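Local coordinates for saposin-like protein (Necator americanus, PDB 3S63) that probably binds lipids and interacts with membranes, as a hookworm member of the saposin-like protein family, at residues Q11-T16 against L51-N56. Numbering follows the deposited sequence.
Sequences QIALRT and LLMKVN
Met53 reaches from helix 46-65 to helix 3-20 and meets Leu14 and Ala13 there. The bond to its CB is directed at the facing helix, but CB touches neither residue. CG, beside the backbone N and anti to the carbonyl carbon, also makes no contact across the two segments. The chain then bends at chi2 (-53°), and the thioether end comes up to helix 3-20. SD lies 4.1 Å from CD2 of Leu14. CE goes furthest: it is 3.9 Å from Leu14 CD2 and 4.3 Å from Ala13 CB. Leu14 offers one methyl branch, CD2, and its side chain runs at a slant to that of Met53. Ala13 adds only its CB, which is directed at helix 46-65. These touches are all apolar, and all three residues are buried. The backbones stay well apart, with 9.5 Å between the CA atoms of Leu14 and Met53, and the long methionine bridges the gap. Leu35 of helix 28-39 and Ile60 of helix 46-65 each touch both Leu14 and Met53. The contact thus lies in the apolar centre of the disulfide-linked helical saposin fold, with its centre about 2 Å from the centre of the folded chain.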
loop_
_atom_site.group_PDB
_atom_site.type_symbol
_atom_site.label_atom_id
_atom_site.label_comp_id
_atom_site.label_asym_id
_atom_site.label_seq_id
_atom_site.Cartn_x
_atom_site.Cartn_y
_atom_site.Cartn_z
ATOM N N GLN A 11 -3.132 -4.303 -1.455
ATOM C CA GLN A 11 -4.266 -3.893 -0.648
ATOM C C GLN A 11 -4.065 -4.188 0.837
ATOM O O GLN A 11 -4.266 -3.326 1.683
ATOM C CB GLN A 11 -5.534 -4.587 -1.145
ATOM C CG GLN A 11 -5.977 -4.153 -2.508
ATOM C CD GLN A 11 -7.320 -4.734 -2.882
ATOM O OE1 GLN A 11 -8.360 -4.179 -2.538
ATOM N NE2 GLN A 11 -7.309 -5.856 -3.590
ATOM N N ILE A 12 -3.698 -5.422 1.144
ATOM C CA ILE A 12 -3.400 -5.830 2.499
ATOM C C ILE A 12 -2.368 -4.912 3.156
ATOM O O ILE A 12 -2.511 -4.528 4.312
ATOM C CB ILE A 12 -2.872 -7.270 2.494
ATOM C CG1 ILE A 12 -3.929 -8.200 1.886
ATOM C CG2 ILE A 12 -2.482 -7.709 3.886
ATOM C CD1 ILE A 12 -3.438 -9.624 1.690
ATOM N N ALA A 13 -1.322 -4.574 2.413
ATOM C CA ALA A 13 -0.229 -3.785 2.946
ATOM C C ALA A 13 -0.666 -2.373 3.265
ATOM O O ALA A 13 -0.352 -1.850 4.325
ATOM C CB ALA A 13 0.947 -3.772 1.974
ATOM N N LEU A 14 -1.384 -1.745 2.347
ATOM C CA LEU A 14 -1.780 -0.353 2.525
ATOM C C LEU A 14 -2.855 -0.205 3.591
ATOM O O LEU A 14 -2.959 0.826 4.255
ATOM C CB LEU A 14 -2.299 0.224 1.210
ATOM C CG LEU A 14 -1.273 0.386 0.103
ATOM C CD1 LEU A 14 -1.799 1.362 -0.904
ATOM C CD2 LEU A 14 0.033 0.874 0.689
ATOM N N ARG A 15 -3.673 -1.238 3.733
ATOM C CA ARG A 15 -4.802 -1.206 4.646
ATOM C C ARG A 15 -4.316 -1.417 6.062
ATOM O O ARG A 15 -4.782 -0.771 6.996
ATOM C CB ARG A 15 -5.780 -2.307 4.268
ATOM C CG ARG A 15 -6.958 -2.443 5.190
ATOM C CD ARG A 15 -7.043 -3.866 5.703
ATOM N NE ARG A 15 -7.896 -4.710 4.875
ATOM C CZ ARG A 15 -7.635 -5.983 4.596
ATOM N NH1 ARG A 15 -6.527 -6.554 5.062
ATOM N NH2 ARG A 15 -8.477 -6.680 3.843
ATOM N N THR A 16 -3.371 -2.340 6.200
ATOM C CA THR A 16 -2.766 -2.667 7.478
ATOM C C THR A 16 -2.009 -1.467 8.051
ATOM O O THR A 16 -2.150 -1.149 9.224
ATOM C CB THR A 16 -1.842 -3.894 7.344
ATOM O OG1 THR A 16 -2.635 -5.062 7.092
ATOM C CG2 THR A 16 -1.064 -4.126 8.608
ATOM N N LEU A 51 10.152 -1.336 -3.187
ATOM C CA LEU A 51 10.367 -0.420 -4.303
ATOM C C LEU A 51 9.103 0.328 -4.648
ATOM O O LEU A 51 9.153 1.456 -5.140
ATOM C CB LEU A 51 10.846 -1.186 -5.537
ATOM C CG LEU A 51 12.289 -1.667 -5.442
ATOM C CD1 LEU A 51 12.476 -2.958 -6.198
ATOM C CD2 LEU A 51 13.235 -0.585 -5.936
ATOM N N LEU A 52 7.970 -0.324 -4.409
ATOM C CA LEU A 52 6.673 0.266 -4.687
ATOM C C LEU A 52 6.446 1.439 -3.756
ATOM O O LEU A 52 6.077 2.531 -4.201
ATOM C CB LEU A 52 5.575 -0.755 -4.459
ATOM C CG LEU A 52 4.465 -0.881 -5.496
ATOM C CD1 LEU A 52 3.236 -1.407 -4.778
ATOM C CD2 LEU A 52 4.197 0.454 -6.178
ATOM N N MET A 53 6.661 1.210 -2.461
ATOM C CA MET A 53 6.475 2.267 -1.475
ATOM C C MET A 53 7.514 3.367 -1.696
ATOM O O MET A 53 7.238 4.544 -1.463
ATOM C CB MET A 53 6.552 1.729 -0.031
ATOM C CG MET A 53 5.711 0.484 0.237
ATOM S SD MET A 53 4.002 0.704 -0.241
ATOM C CE MET A 53 3.356 -0.966 -0.268
ATOM N N LYS A 54 8.706 2.990 -2.151
ATOM C CA LYS A 54 9.762 3.973 -2.333
ATOM C C LYS A 54 9.355 4.970 -3.395
ATOM O O LYS A 54 9.411 6.175 -3.181
ATOM C CB LYS A 54 11.081 3.322 -2.726
ATOM C CG LYS A 54 12.205 4.339 -2.863
ATOM C CD LYS A 54 13.416 3.810 -3.641
ATOM C CE LYS A 54 13.183 3.816 -5.143
ATOM N NZ LYS A 54 14.470 3.849 -5.893
ATOM N N VAL A 55 8.942 4.457 -4.546
ATOM C CA VAL A 55 8.599 5.302 -5.671
ATOM C C VAL A 55 7.330 6.099 -5.396
ATOM O O VAL A 55 7.251 7.279 -5.735
ATOM C CB VAL A 55 8.387 4.462 -6.944
ATOM C CG1 VAL A 55 8.042 5.356 -8.121
ATOM C CG2 VAL A 55 9.621 3.650 -7.246
ATOM N N ASN A 56 6.349 5.456 -4.764
ATOM C CA ASN A 56 5.003 6.018 -4.669
ATOM C C ASN A 56 4.549 6.500 -3.311
ATOM O O ASN A 56 3.347 6.655 -3.106
ATOM C CB ASN A 56 3.968 5.006 -5.166
ATOM C CG ASN A 56 4.142 4.680 -6.613
ATOM O OD1 ASN A 56 3.804 5.486 -7.480
ATOM N ND2 ASN A 56 4.678 3.497 -6.897
#